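Local coordinates for protein endo-xylogalacturonan hydrolase A (Aspergillus tubingensis, PDB 4C2L) that hydrolyses the xylose-substituted galacturonan backbone of xylogalacturonan in the hairy regions of pectin, as a secreted family 28 glycoside hydrolase, at residues N156-V161 with L173-N178; D119-F124 with K186-F191; T91-V96 with P133-I138; G76-A81 with G111-N116. All coordinates share one frame; numbering follows the deposited sequence. Where two conformers were deposited one is given.

Contact 1 of 4, residues N156-V161 with L173-N178; sequences NVFNSV and LKMDAN
Phe-158 and Met-175 are the nearest residues of the two backbones, with CA atoms 7.9 Å apart. That is too far for strand pairing. The segment 156-161 is loop up to Phe-158 and then enters strand 159-162. The segment 173-178 runs out of strand 168-176 into a loop after Asp-176. The two strands belong to different sheets of the right-handed parallel beta-helix of family 28, and their side chains meet inside it.

The Phe-158 ring lies across the end of strand 168-176. Met-175 supplies two groups to one face. Its CB sits 3.6 Å from Phe-158 CE2, and its methyl CE makes a CH-pi contact 4.0 Å from the ring centroid. The bend at chi3 (55°) turns CE back over the ring. The sulfur stays farther off, with SD 5.3 Å from the centroid, a distant Met-aromatic contact. The far end of the ring reaches the backbone of the other segment. Ala-177 N lies at its edge, 4.0 Å from Phe-158 CZ, and Ala-177 CB is 4.1 Å from the same CZ.

Asn-159 approaches Met-175 from the opposite direction. Its ND2 packs 3.4 Å from Met-175 CE. The buried amide is satisfied elsewhere: OD1 accepts from Gln-151 NE2, and ND2 donates to the backbone O of Gly-190. Asp-176 turns away and pairs with Arg-150.

The contact therefore rests mainly on apolar packing of Phe-158 and Met-175. The polar groups beside it find their partners in neighbouring strands and loops.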
loop_
_atom_site.group_PDB
_atom_site.type_symbol
_atom_site.label_atom_id
_atom_site.label_comp_id
_atom_site.label_asym_id
_atom_site.label_seq_id
_atom_site.Cartn_x
_atom_site.Cartn_y
_atom_site.Cartn_z
ATOM N N ASN A 156 -5.459 -3.212 9.760
ATOM C CA ASN A 156 -5.614 -3.609 8.346
ATOM C C ASN A 156 -4.715 -2.635 7.560
ATOM O O ASN A 156 -3.550 -2.462 7.907
ATOM C CB ASN A 156 -7.115 -3.470 7.995
ATOM C CG ASN A 156 -7.588 -4.307 6.779
ATOM O OD1 ASN A 156 -8.799 -4.544 6.654
ATOM N ND2 ASN A 156 -6.702 -4.668 5.871
ATOM N N VAL A 157 -5.239 -1.980 6.522
ATOM C CA VAL A 157 -4.400 -1.129 5.655
ATOM C C VAL A 157 -3.872 0.072 6.447
ATOM O O VAL A 157 -4.603 0.650 7.262
ATOM C CB VAL A 157 -5.210 -0.660 4.417
ATOM C CG1 VAL A 157 -4.417 0.353 3.576
ATOM C CG2 VAL A 157 -5.598 -1.890 3.585
ATOM N N PHE A 158 -2.604 0.444 6.225
ATOM C CA PHE A 158 -2.048 1.634 6.880
ATOM C C PHE A 158 -2.658 2.896 6.266
ATOM O O PHE A 158 -3.261 3.717 6.964
ATOM C CB PHE A 158 -0.531 1.729 6.665
ATOM C CG PHE A 158 0.305 0.807 7.517
ATOM C CD1 PHE A 158 0.619 -0.490 7.089
ATOM C CD2 PHE A 158 0.890 1.289 8.689
ATOM C CE1 PHE A 158 1.458 -1.315 7.847
ATOM C CE2 PHE A 158 1.735 0.483 9.453
ATOM C CZ PHE A 158 2.015 -0.823 9.045
ATOM N N ASN A 159 -2.459 3.082 4.960
ATOM C CA ASN A 159 -2.837 4.328 4.294
ATOM C C ASN A 159 -3.561 4.015 3.009
ATOM O O ASN A 159 -3.136 3.143 2.243
ATOM C CB ASN A 159 -1.580 5.125 3.894
ATOM C CG ASN A 159 -0.724 5.476 5.072
ATOM O OD1 ASN A 159 -1.086 6.333 5.864
ATOM N ND2 ASN A 159 0.407 4.788 5.219
ATOM N N SER A 160 -4.648 4.734 2.757
ATOM C CA SER A 160 -5.385 4.607 1.510
ATOM C C SER A 160 -5.659 6.006 0.949
ATOM O O SER A 160 -5.930 6.927 1.725
ATOM C CB SER A 160 -6.701 3.876 1.774
ATOM O OG SER A 160 -7.461 3.757 0.592
ATOM N N VAL A 161 -5.612 6.151 -0.373
ATOM C CA VAL A 161 -5.938 7.421 -1.012
ATOM C C VAL A 161 -6.890 7.080 -2.140
ATOM O O VAL A 161 -6.593 6.224 -2.985
ATOM C CB VAL A 161 -4.681 8.123 -1.586
ATOM C CG1 VAL A 161 -5.065 9.436 -2.268
ATOM C CG2 VAL A 161 -3.657 8.387 -0.484
ATOM N N LEU A 173 8.225 8.330 6.598
ATOM C CA LEU A 173 7.348 7.560 7.466
ATOM C C LEU A 173 7.992 6.234 7.843
ATOM O O LEU A 173 8.670 5.595 7.018
ATOM C CB LEU A 173 5.994 7.292 6.786
ATOM C CG LEU A 173 5.124 8.471 6.363
ATOM C CD1 LEU A 173 3.808 7.950 5.800
ATOM C CD2 LEU A 173 4.852 9.402 7.549
ATOM N N LYS A 174 7.789 5.834 9.095
ATOM C CA LYS A 174 8.193 4.515 9.559
ATOM C C LYS A 174 6.922 3.735 9.869
ATOM O O LYS A 174 6.128 4.159 10.690
ATOM C CB LYS A 174 9.073 4.619 10.801
ATOM C CG LYS A 174 9.573 3.272 11.300
ATOM C CD LYS A 174 10.926 3.402 11.986
ATOM C CE LYS A 174 10.765 3.527 13.495
ATOM N NZ LYS A 174 10.424 2.206 14.090
ATOM N N MET A 175 6.725 2.615 9.182
ATOM C CA MET A 175 5.466 1.887 9.297
ATOM C C MET A 175 5.763 0.449 9.639
ATOM O O MET A 175 6.541 -0.214 8.959
ATOM C CB MET A 175 4.694 1.985 7.979
ATOM C CG MET A 175 4.342 3.426 7.648
ATOM S SD MET A 175 4.124 3.693 5.883
ATOM C CE MET A 175 2.890 2.445 5.551
ATOM N N ASP A 176 5.174 -0.036 10.728
ATOM C CA ASP A 176 5.471 -1.397 11.140
ATOM C C ASP A 176 4.269 -2.065 11.748
ATOM O O ASP A 176 3.550 -1.463 12.545
ATOM C CB ASP A 176 6.663 -1.425 12.124
ATOM C CG ASP A 176 6.489 -0.447 13.284
ATOM O OD1 ASP A 176 5.883 -0.821 14.296
ATOM O OD2 ASP A 176 6.978 0.694 13.209
ATOM N N ALA A 177 4.056 -3.311 11.349
ATOM C CA ALA A 177 3.025 -4.168 11.920
ATOM C C ALA A 177 3.716 -5.455 12.337
ATOM O O ALA A 177 4.271 -6.153 11.481
ATOM C CB ALA A 177 1.946 -4.451 10.878
ATOM N N ASN A 178 3.710 -5.742 13.645
ATOM C CA ASN A 178 4.318 -6.952 14.200
ATOM C C ASN A 178 3.374 -7.604 15.185
ATOM O O ASN A 178 2.951 -6.964 16.141
ATOM C CB ASN A 178 5.627 -6.611 14.914
ATOM C CG ASN A 178 6.707 -6.170 13.944
ATOM O OD1 ASN A 178 6.929 -4.970 13.770
ATOM N ND2 ASN A 178 7.337 -7.126 13.269
#

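Contact 2 of 4, residues D119-F124 with K186-F191; sequences DAWDLF and KNTDGF
Phe-124 and Trp-121 of helix 118-126 reach the loop 186-191, which leads into strand 191-196 of the parallel beta-helix. The helix is an excursion between two turns of that fold. The backbones come nearest at Trp-121 and Lys-186, whose CA atoms are 6.6 Å apart.

The buried side is the meeting of Trp-121 with Thr-188. The two side chains cross at about a right angle, and Trp-121 NE1 stands 3.9 Å from the methyl CG2 of Thr-188. Thr-188 is the centre of an inverse gamma turn. With chi1 at 46°, its OG1 points away from the indole contact and is held by Pro-185 O and Asp-209 N. The methyl is thereby left for the tryptophan. Asn-153 and Pro-185 also pack on the indole.

The other side is nearer to solvent, though its contacts are just as close. Phe-124 is partly exposed, and Lys-186 lies on the surface. The ring of Phe-124 touches only the root of the lysine: Lys-186 CB is 3.9 Å from Phe-124 CE2, and CG is little farther. A bend at chi2 (-71°) then carries the rest of the lysine chain away from the helix.

Asn-187 sits beside the same ring, its amide plane 85° from the ring plane. Its side chain also touches Asp-210, the probable proton donor. The contact thus borders the likely catalytic site. Arg-132 NH2 donates to Asn-187 OD1, and that same oxygen approaches Phe-124 CE2 at 3.6 Å.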
loop_
_atom_site.group_PDB
_atom_site.type_symbol
_atom_site.label_atom_id
_atom_site.label_comp_id
_atom_site.label_asym_id
_atom_site.label_seq_id
_atom_site.Cartn_x
_atom_site.Cartn_y
_atom_site.Cartn_z
ATOM N N ASP A 119 -5.670 -7.373 18.405
ATOM C CA ASP A 119 -6.953 -8.045 18.588
ATOM C C ASP A 119 -7.648 -8.288 17.248
ATOM O O ASP A 119 -8.240 -9.349 17.037
ATOM C CB ASP A 119 -7.865 -7.250 19.522
ATOM C CG ASP A 119 -7.423 -7.310 20.972
ATOM O OD1 ASP A 119 -6.444 -8.017 21.302
ATOM O OD2 ASP A 119 -8.064 -6.620 21.789
ATOM N N ALA A 120 -7.570 -7.302 16.357
ATOM C CA ALA A 120 -8.158 -7.422 15.025
ATOM C C ALA A 120 -7.488 -8.547 14.251
ATOM O O ALA A 120 -8.166 -9.319 13.566
ATOM C CB ALA A 120 -8.057 -6.103 14.269
ATOM N N TRP A 121 -6.160 -8.659 14.345
ATOM C CA TRP A 121 -5.492 -9.734 13.595
ATOM C C TRP A 121 -5.886 -11.088 14.103
ATOM O O TRP A 121 -6.054 -12.022 13.333
ATOM C CB TRP A 121 -3.975 -9.609 13.646
ATOM C CG TRP A 121 -3.461 -8.274 13.208
ATOM C CD1 TRP A 121 -4.016 -7.408 12.260
ATOM C CD2 TRP A 121 -2.250 -7.603 13.688
ATOM N NE1 TRP A 121 -3.245 -6.268 12.145
ATOM C CE2 TRP A 121 -2.168 -6.337 12.969
ATOM C CE3 TRP A 121 -1.261 -7.919 14.633
ATOM C CZ2 TRP A 121 -1.132 -5.424 13.195
ATOM C CZ3 TRP A 121 -0.219 -7.005 14.839
ATOM C CH2 TRP A 121 -0.152 -5.789 14.138
ATOM N N ASP A 122 -6.033 -11.210 15.417
ATOM C CA ASP A 122 -6.397 -12.496 16.009
ATOM C C ASP A 122 -7.840 -12.864 15.702
ATOM O O ASP A 122 -8.139 -14.027 15.407
ATOM C CB ASP A 122 -6.148 -12.473 17.520
ATOM C CG ASP A 122 -4.661 -12.410 17.867
ATOM O OD1 ASP A 122 -3.819 -12.990 17.165
ATOM O OD2 ASP A 122 -4.340 -11.803 18.889
ATOM N N LEU A 123 -8.733 -11.875 15.739
ATOM C CA LEU A 123 -10.132 -12.099 15.371
ATOM C C LEU A 123 -10.257 -12.479 13.896
ATOM O O LEU A 123 -10.916 -13.454 13.555
ATOM C CB LEU A 123 -10.985 -10.871 15.682
ATOM C CG LEU A 123 -12.485 -10.967 15.396
ATOM C CD1 LEU A 123 -13.104 -12.198 16.053
ATOM C CD2 LEU A 123 -13.167 -9.701 15.902
ATOM N N PHE A 124 -9.597 -11.719 13.029
ATOM C CA PHE A 124 -9.635 -12.029 11.601
ATOM C C PHE A 124 -9.093 -13.441 11.312
ATOM O O PHE A 124 -9.585 -14.125 10.425
ATOM C CB PHE A 124 -8.826 -11.002 10.827
ATOM C CG PHE A 124 -8.843 -11.230 9.351
ATOM C CD1 PHE A 124 -9.994 -10.954 8.626
ATOM C CD2 PHE A 124 -7.730 -11.752 8.693
ATOM C CE1 PHE A 124 -10.032 -11.163 7.258
ATOM C CE2 PHE A 124 -7.766 -11.971 7.325
ATOM C CZ PHE A 124 -8.927 -11.680 6.612
ATOM N N LYS A 186 -2.369 -9.711 8.873
ATOM C CA LYS A 186 -2.876 -9.877 7.505
ATOM C C LYS A 186 -3.369 -8.561 6.897
ATOM O O LYS A 186 -3.973 -7.752 7.589
ATOM C CB LYS A 186 -4.050 -10.855 7.496
ATOM C CG LYS A 186 -3.685 -12.296 7.777
ATOM C CD LYS A 186 -2.932 -12.923 6.628
ATOM C CE LYS A 186 -2.862 -14.436 6.809
ATOM N NZ LYS A 186 -2.091 -15.063 5.691
ATOM N N ASN A 187 -3.116 -8.376 5.601
ATOM C CA ASN A 187 -3.693 -7.263 4.838
ATOM C C ASN A 187 -3.272 -5.897 5.360
ATOM O O ASN A 187 -4.031 -4.938 5.259
ATOM C CB ASN A 187 -5.225 -7.376 4.816
ATOM C CG ASN A 187 -5.694 -8.747 4.354
ATOM O OD1 ASN A 187 -6.211 -9.534 5.148
ATOM N ND2 ASN A 187 -5.498 -9.043 3.059
ATOM N N THR A 188 -2.065 -5.824 5.923
ATOM C CA THR A 188 -1.537 -4.557 6.408
ATOM C C THR A 188 -0.820 -3.800 5.288
ATOM O O THR A 188 0.345 -3.418 5.433
ATOM C CB THR A 188 -0.645 -4.748 7.648
ATOM O OG1 THR A 188 0.261 -5.844 7.435
ATOM C CG2 THR A 188 -1.544 -5.038 8.875
ATOM N N ASP A 189 -1.521 -3.583 4.159
ATOM C CA ASP A 189 -0.921 -2.872 3.011
ATOM C C ASP A 189 -0.351 -1.528 3.465
ATOM O O ASP A 189 -1.002 -0.800 4.222
ATOM C CB ASP A 189 -1.979 -2.531 1.953
ATOM C CG ASP A 189 -2.700 -3.734 1.392
ATOM O OD1 ASP A 189 -2.675 -4.825 1.993
ATOM O OD2 ASP A 189 -3.346 -3.563 0.324
ATOM N N GLY A 190 0.845 -1.167 3.001
ATOM C CA GLY A 190 1.392 0.136 3.355
ATOM C C GLY A 190 0.588 1.287 2.758
ATOM O O GLY A 190 0.227 2.247 3.450
ATOM N N PHE A 191 0.356 1.224 1.452
ATOM C CA PHE A 191 -0.329 2.307 0.744
ATOM C C PHE A 191 -1.184 1.673 -0.315
ATOM O O PHE A 191 -0.669 0.964 -1.177
ATOM C CB PHE A 191 0.685 3.240 0.045
ATOM C CG PHE A 191 1.692 3.825 0.972
ATOM C CD1 PHE A 191 2.840 3.113 1.306
ATOM C CD2 PHE A 191 1.477 5.072 1.546
ATOM C CE1 PHE A 191 3.771 3.647 2.182
ATOM C CE2 PHE A 191 2.414 5.611 2.424
ATOM C CZ PHE A 191 3.555 4.890 2.743
#

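Contact 3 of 4, residues T91-V96 with P133-I138; sequences TAMISV and PTLLYI. With SO4 (sulfate ion), chain F.
Met-93 and Ile-94 pack on Pro-133, Leu-135 and Leu-136 where two successive turns of the parallel beta-helix lie side by side. Met-93 CG meets Pro-133 CG at 3.5 Å, and its SD reaches Leu-135 CD1. Leu-136 CD1 sits between two side chains of the other segment, 3.7 Å from Ile-94 CG2 and 3.8 Å from Val-96 CG2. The chi2 of Leu-136 (56°) swings CD1 toward them. Ile-138 continues the apolar row against Val-96.

The backbones stay in register through a corner. The chain turns at Met-93 and Ile-94 in one segment and at Leu-135 and Leu-136 in the other. Parallel bridges join Ala-92 with Thr-134 before the corner and Ser-95 with Tyr-137 after it. The bonds follow the chain round the corner: Met-93 N donates to Thr-134 O, just before the turn of its own segment, and Ile-94 N to Leu-135 O within it. Tyr-137 is then held at both backbone polar atoms, its N by Ile-94 O and its O by Val-96 N.

On the face of Ala-92 and Tyr-137 the contact is partly open. Ala-92 CB presses on Tyr-137 CB at 3.4 Å. The methyl CG2 of Thr-91 stands over the centre of the tyrosine ring, 3.3 Å above its plane, in a CH-pi contact.

Thr-91 also begins the polar edge. Its O accepts from Thr-134 N and from a water that bridges to Thr-134 OG1. A sulfate, probably from the crystallisation liquor and also bound by Arg-90, receives a bond of 2.9 Å at its O3 from Thr-91 N.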
loop_
_atom_site.group_PDB
_atom_site.type_symbol
_atom_site.label_atom_id
_atom_site.label_comp_id
_atom_site.label_asym_id
_atom_site.label_seq_id
_atom_site.Cartn_x
_atom_site.Cartn_y
_atom_site.Cartn_z
ATOM N N THR A 91 -15.016 2.042 7.980
ATOM C CA THR A 91 -14.123 2.387 6.888
ATOM C C THR A 91 -12.740 2.854 7.348
ATOM O O THR A 91 -11.721 2.410 6.811
ATOM C CB THR A 91 -14.782 3.460 6.002
ATOM O OG1 THR A 91 -15.929 2.869 5.381
ATOM C CG2 THR A 91 -13.812 3.966 4.916
ATOM N N ALA A 92 -12.715 3.768 8.319
ATOM C CA ALA A 92 -11.508 4.541 8.624
ATOM C C ALA A 92 -11.344 4.726 10.127
ATOM O O ALA A 92 -12.327 4.900 10.846
ATOM C CB ALA A 92 -11.610 5.908 7.979
ATOM N N MET A 93 -10.096 4.692 10.589
ATOM C CA MET A 93 -9.807 5.078 11.969
ATOM C C MET A 93 -9.542 6.576 12.017
ATOM O O MET A 93 -10.056 7.269 12.899
ATOM C CB MET A 93 -8.606 4.290 12.466
ATOM C CG MET A 93 -8.850 2.796 12.301
ATOM S SD MET A 93 -7.481 1.787 12.881
ATOM C CE MET A 93 -7.725 1.897 14.643
ATOM N N ILE A 94 -8.719 7.069 11.091
ATOM C CA ILE A 94 -8.584 8.510 10.859
ATOM C C ILE A 94 -9.167 8.793 9.481
ATOM O O ILE A 94 -8.679 8.267 8.467
ATOM C CB ILE A 94 -7.107 8.986 10.897
ATOM C CG1 ILE A 94 -6.473 8.621 12.239
ATOM C CG2 ILE A 94 -7.023 10.488 10.664
ATOM C CD1 ILE A 94 -4.954 8.798 12.251
ATOM N N SER A 95 -10.227 9.601 9.452
ATOM C CA SER A 95 -10.947 9.861 8.192
ATOM C C SER A 95 -10.607 11.267 7.694
ATOM O O SER A 95 -10.764 12.249 8.428
ATOM C CB SER A 95 -12.456 9.701 8.395
ATOM O OG SER A 95 -13.158 10.172 7.242
ATOM N N VAL A 96 -10.114 11.356 6.455
ATOM C CA VAL A 96 -9.698 12.634 5.875
ATOM C C VAL A 96 -10.479 12.762 4.575
ATOM O O VAL A 96 -10.020 12.332 3.511
ATOM C CB VAL A 96 -8.167 12.697 5.632
ATOM C CG1 VAL A 96 -7.740 14.093 5.180
ATOM C CG2 VAL A 96 -7.400 12.328 6.906
ATOM N N PRO A 133 -11.034 -1.540 9.725
ATOM C CA PRO A 133 -10.843 -0.213 9.145
ATOM C C PRO A 133 -9.409 0.040 8.666
ATOM O O PRO A 133 -8.476 -0.594 9.152
ATOM C CB PRO A 133 -11.137 0.723 10.324
ATOM C CG PRO A 133 -10.721 -0.084 11.527
ATOM C CD PRO A 133 -11.124 -1.499 11.198
ATOM N N THR A 134 -9.264 0.998 7.756
ATOM C CA THR A 134 -7.962 1.554 7.345
ATOM C C THR A 134 -7.522 2.590 8.353
ATOM O O THR A 134 -8.350 3.368 8.844
ATOM C CB THR A 134 -8.136 2.197 5.965
ATOM O OG1 THR A 134 -8.443 1.134 5.060
ATOM C CG2 THR A 134 -6.875 2.992 5.504
ATOM N N LEU A 135 -6.224 2.609 8.666
ATOM C CA LEU A 135 -5.723 3.506 9.711
ATOM C C LEU A 135 -5.811 4.987 9.302
ATOM O O LEU A 135 -6.353 5.803 10.073
ATOM C CB LEU A 135 -4.275 3.125 10.086
ATOM C CG LEU A 135 -3.604 4.065 11.078
ATOM C CD1 LEU A 135 -4.299 3.958 12.435
ATOM C CD2 LEU A 135 -2.136 3.680 11.191
ATOM N N LEU A 136 -5.271 5.341 8.123
ATOM C CA LEU A 136 -5.339 6.716 7.605
ATOM C C LEU A 136 -6.003 6.652 6.233
ATOM O O LEU A 136 -5.423 6.136 5.259
ATOM C CB LEU A 136 -3.936 7.333 7.491
ATOM C CG LEU A 136 -3.889 8.777 6.967
ATOM C CD1 LEU A 136 -4.760 9.717 7.812
ATOM C CD2 LEU A 136 -2.447 9.251 6.981
ATOM N N TYR A 137 -7.224 7.155 6.170
ATOM C CA TYR A 137 -8.067 6.970 5.004
ATOM C C TYR A 137 -8.347 8.337 4.400
ATOM O O TYR A 137 -9.060 9.172 4.990
ATOM C CB TYR A 137 -9.368 6.292 5.445
ATOM C CG TYR A 137 -10.319 5.955 4.332
ATOM C CD1 TYR A 137 -10.246 4.714 3.684
ATOM C CD2 TYR A 137 -11.329 6.845 3.958
ATOM C CE1 TYR A 137 -11.127 4.388 2.661
ATOM C CE2 TYR A 137 -12.223 6.523 2.936
ATOM C CZ TYR A 137 -12.112 5.293 2.302
ATOM O OH TYR A 137 -12.983 4.940 1.302
ATOM N N ILE A 138 -7.753 8.580 3.236
ATOM C CA ILE A 138 -7.865 9.873 2.564
ATOM C C ILE A 138 -8.778 9.685 1.355
ATOM O O ILE A 138 -8.544 8.805 0.513
ATOM C CB ILE A 138 -6.465 10.365 2.111
ATOM C CG1 ILE A 138 -5.627 10.764 3.311
ATOM C CG2 ILE A 138 -6.569 11.545 1.135
ATOM C CD1 ILE A 138 -4.130 10.713 3.025
HETATM S S SO4 F . -18.204 3.831 9.335
HETATM O O1 SO4 F . -18.923 2.566 9.628
HETATM O O2 SO4 F . -19.222 4.892 9.154
HETATM O O3 SO4 F . -17.422 3.639 8.096
HETATM O O4 SO4 F . -17.319 4.196 10.468
HETATM O O HOH W 1 -11.411 0.814 4.707
#

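Contact 4 of 4, residues G76-A81 with G111-N116; sequences GLLKFA and GVIDGN
Leu-77 and Val-112 face each other on neighbouring parallel strands, with Leu-77 CD1 3.7 Å from Val-112 CG1. The same CD1 also touches Asp-114 CB. On the other face of the sheet, Phe-80 lies alongside Ile-113, pointing the same way. Phe-80 CE2 meets Ile-113 CG2 at 4.0 Å, and Asp-114 O lies at the ring edge, in its plane. Lys-79 runs extended beside Asp-114. Their charged ends do not meet: Lys-79 NZ is 4.9 Å from Asp-114 OD2, so any attraction is probably modest.

The backbone sets these pairs. Strands 77-80 and 112-114 run 7° apart and bond alternately from Val-112 N to Gly-76 O through to Phe-80 N on Asp-114 O. They are equivalent strands in successive turns of the parallel beta-helix. Strand 55-58 pairs with the other edge of strand 77-80, and Leu-58 packs on Leu-78 and Phe-80.

Past the strand ends a side chain carries on the pairing. Asn-116 ND2 donates to Phe-80 O at 3.0 Å, in the carbonyl plane and close to its own amide plane. An Asx turn probably helps to place Asn-116: Asp-114 OD1 accepts from Asn-116 N, from above the carboxylate plane. One water donates to Asn-116 OD1 and accepts weakly from Lys-79 NZ. Another water donates to Ala-81 O, 2.8 Å away, and to Gly-115 O, and so joins the ends of the two segments.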
loop_
_atom_site.group_PDB
_atom_site.type_symbol
_atom_site.label_atom_id
_atom_site.label_comp_id
_atom_site.label_asym_id
_atom_site.label_seq_id
_atom_site.Cartn_x
_atom_site.Cartn_y
_atom_site.Cartn_z
ATOM N N GLY A 76 3.463 13.249 20.181
ATOM C CA GLY A 76 3.228 12.223 21.180
ATOM C C GLY A 76 2.646 10.966 20.566
ATOM O O GLY A 76 2.763 10.726 19.356
ATOM N N LEU A 77 1.994 10.181 21.415
ATOM C CA LEU A 77 1.405 8.909 21.025
ATOM C C LEU A 77 -0.106 9.071 20.889
ATOM O O LEU A 77 -0.755 9.569 21.807
ATOM C CB LEU A 77 1.703 7.861 22.106
ATOM C CG LEU A 77 1.025 6.475 21.951
ATOM C CD1 LEU A 77 1.370 5.845 20.595
ATOM C CD2 LEU A 77 1.414 5.563 23.106
ATOM N N LEU A 78 -0.649 8.703 19.729
ATOM C CA LEU A 78 -2.103 8.613 19.559
ATOM C C LEU A 78 -2.403 7.139 19.534
ATOM O O LEU A 78 -2.024 6.441 18.585
ATOM C CB LEU A 78 -2.559 9.246 18.233
ATOM C CG LEU A 78 -2.122 10.686 17.929
ATOM C CD1 LEU A 78 -2.800 11.242 16.685
ATOM C CD2 LEU A 78 -2.392 11.591 19.109
ATOM N N LYS A 79 -3.048 6.649 20.590
ATOM C CA LYS A 79 -3.266 5.230 20.712
ATOM C C LYS A 79 -4.737 4.911 20.515
ATOM O O LYS A 79 -5.569 5.298 21.337
ATOM C CB LYS A 79 -2.795 4.721 22.073
ATOM C CG LYS A 79 -2.993 3.211 22.181
ATOM C CD LYS A 79 -2.332 2.629 23.400
ATOM C CE LYS A 79 -2.326 1.113 23.318
ATOM N NZ LYS A 79 -1.885 0.576 24.637
ATOM N N PHE A 80 -5.047 4.219 19.418
ATOM C CA PHE A 80 -6.427 3.763 19.186
ATOM C C PHE A 80 -6.826 2.595 20.066
ATOM O O PHE A 80 -6.009 1.731 20.381
ATOM C CB PHE A 80 -6.620 3.368 17.727
ATOM C CG PHE A 80 -6.851 4.531 16.837
ATOM C CD1 PHE A 80 -8.123 5.103 16.740
ATOM C CD2 PHE A 80 -5.802 5.079 16.087
ATOM C CE1 PHE A 80 -8.339 6.195 15.908
ATOM C CE2 PHE A 80 -6.027 6.173 15.259
ATOM C CZ PHE A 80 -7.291 6.724 15.168
ATOM N N ALA A 81 -8.100 2.574 20.463
ATOM C CA ALA A 81 -8.668 1.410 21.137
ATOM C C ALA A 81 -8.721 0.224 20.190
ATOM O O ALA A 81 -8.975 0.400 19.002
ATOM C CB ALA A 81 -10.073 1.726 21.614
ATOM N N GLY A 111 6.510 11.387 17.035
ATOM C CA GLY A 111 5.065 11.088 16.942
ATOM C C GLY A 111 4.769 9.665 16.494
ATOM O O GLY A 111 5.386 9.156 15.553
ATOM N N VAL A 112 3.800 9.030 17.148
ATOM C CA VAL A 112 3.427 7.660 16.819
ATOM C C VAL A 112 1.905 7.559 16.768
ATOM O O VAL A 112 1.219 8.051 17.676
ATOM C CB VAL A 112 3.965 6.662 17.882
ATOM C CG1 VAL A 112 3.495 5.245 17.571
ATOM C CG2 VAL A 112 5.491 6.698 17.937
ATOM N N ILE A 113 1.382 6.946 15.705
ATOM C CA ILE A 113 -0.044 6.616 15.634
ATOM C C ILE A 113 -0.088 5.101 15.763
ATOM O O ILE A 113 0.410 4.381 14.894
ATOM C CB ILE A 113 -0.691 7.081 14.303
ATOM C CG1 ILE A 113 -0.510 8.595 14.121
ATOM C CG2 ILE A 113 -2.175 6.691 14.259
ATOM C CD1 ILE A 113 -0.857 9.101 12.723
ATOM N N ASP A 114 -0.683 4.627 16.849
ATOM C CA ASP A 114 -0.724 3.207 17.168
ATOM C C ASP A 114 -2.135 2.689 16.889
ATOM O O ASP A 114 -3.058 2.994 17.648
ATOM C CB ASP A 114 -0.352 3.014 18.655
ATOM C CG ASP A 114 -0.279 1.538 19.084
ATOM O OD1 ASP A 114 -0.625 0.634 18.302
ATOM O OD2 ASP A 114 0.143 1.279 20.242
ATOM N N GLY A 115 -2.291 1.885 15.831
ATOM C CA GLY A 115 -3.583 1.286 15.490
ATOM C C GLY A 115 -4.055 0.164 16.386
ATOM O O GLY A 115 -5.214 -0.252 16.287
ATOM N N ASN A 116 -3.167 -0.331 17.256
ATOM C CA ASN A 116 -3.511 -1.319 18.275
ATOM C C ASN A 116 -4.185 -2.538 17.648
ATOM O O ASN A 116 -5.222 -3.012 18.118
ATOM C CB ASN A 116 -4.408 -0.661 19.342
ATOM C CG ASN A 116 -4.399 -1.386 20.677
ATOM O OD1 ASN A 116 -3.701 -2.389 20.871
ATOM N ND2 ASN A 116 -5.184 -0.859 21.628
HETATM O O HOH W 2 -2.060 -2.333 23.085
HETATM O O HOH W 3 -7.797 -0.750 16.684
#

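Contacts 3 and 4 meet inside the beta-helix, where Met-93 CE packs 3.5 Å from Phe-80 CG and Leu-135 CD1 lies 3.9 Å from Ile-113 CG2. Contact 3 passes to contact 1 across neighbouring strands 134-139 and 159-162, through Leu-136 N and Phe-158 O, 2.8 Å apart. Contact 1 touches contact 2 as Phe-158 N approaches Asp-189 O at 2.9 Å. Contact 2 lies nearest the probable catalytic residues: the side chain of Asn-187 is about 3 Å from that of Asp-210, and Phe-158 of contact 1 is about 8 Å from it. Contact 4 is remote from this site, with its centre 16 Å from that of contact 2.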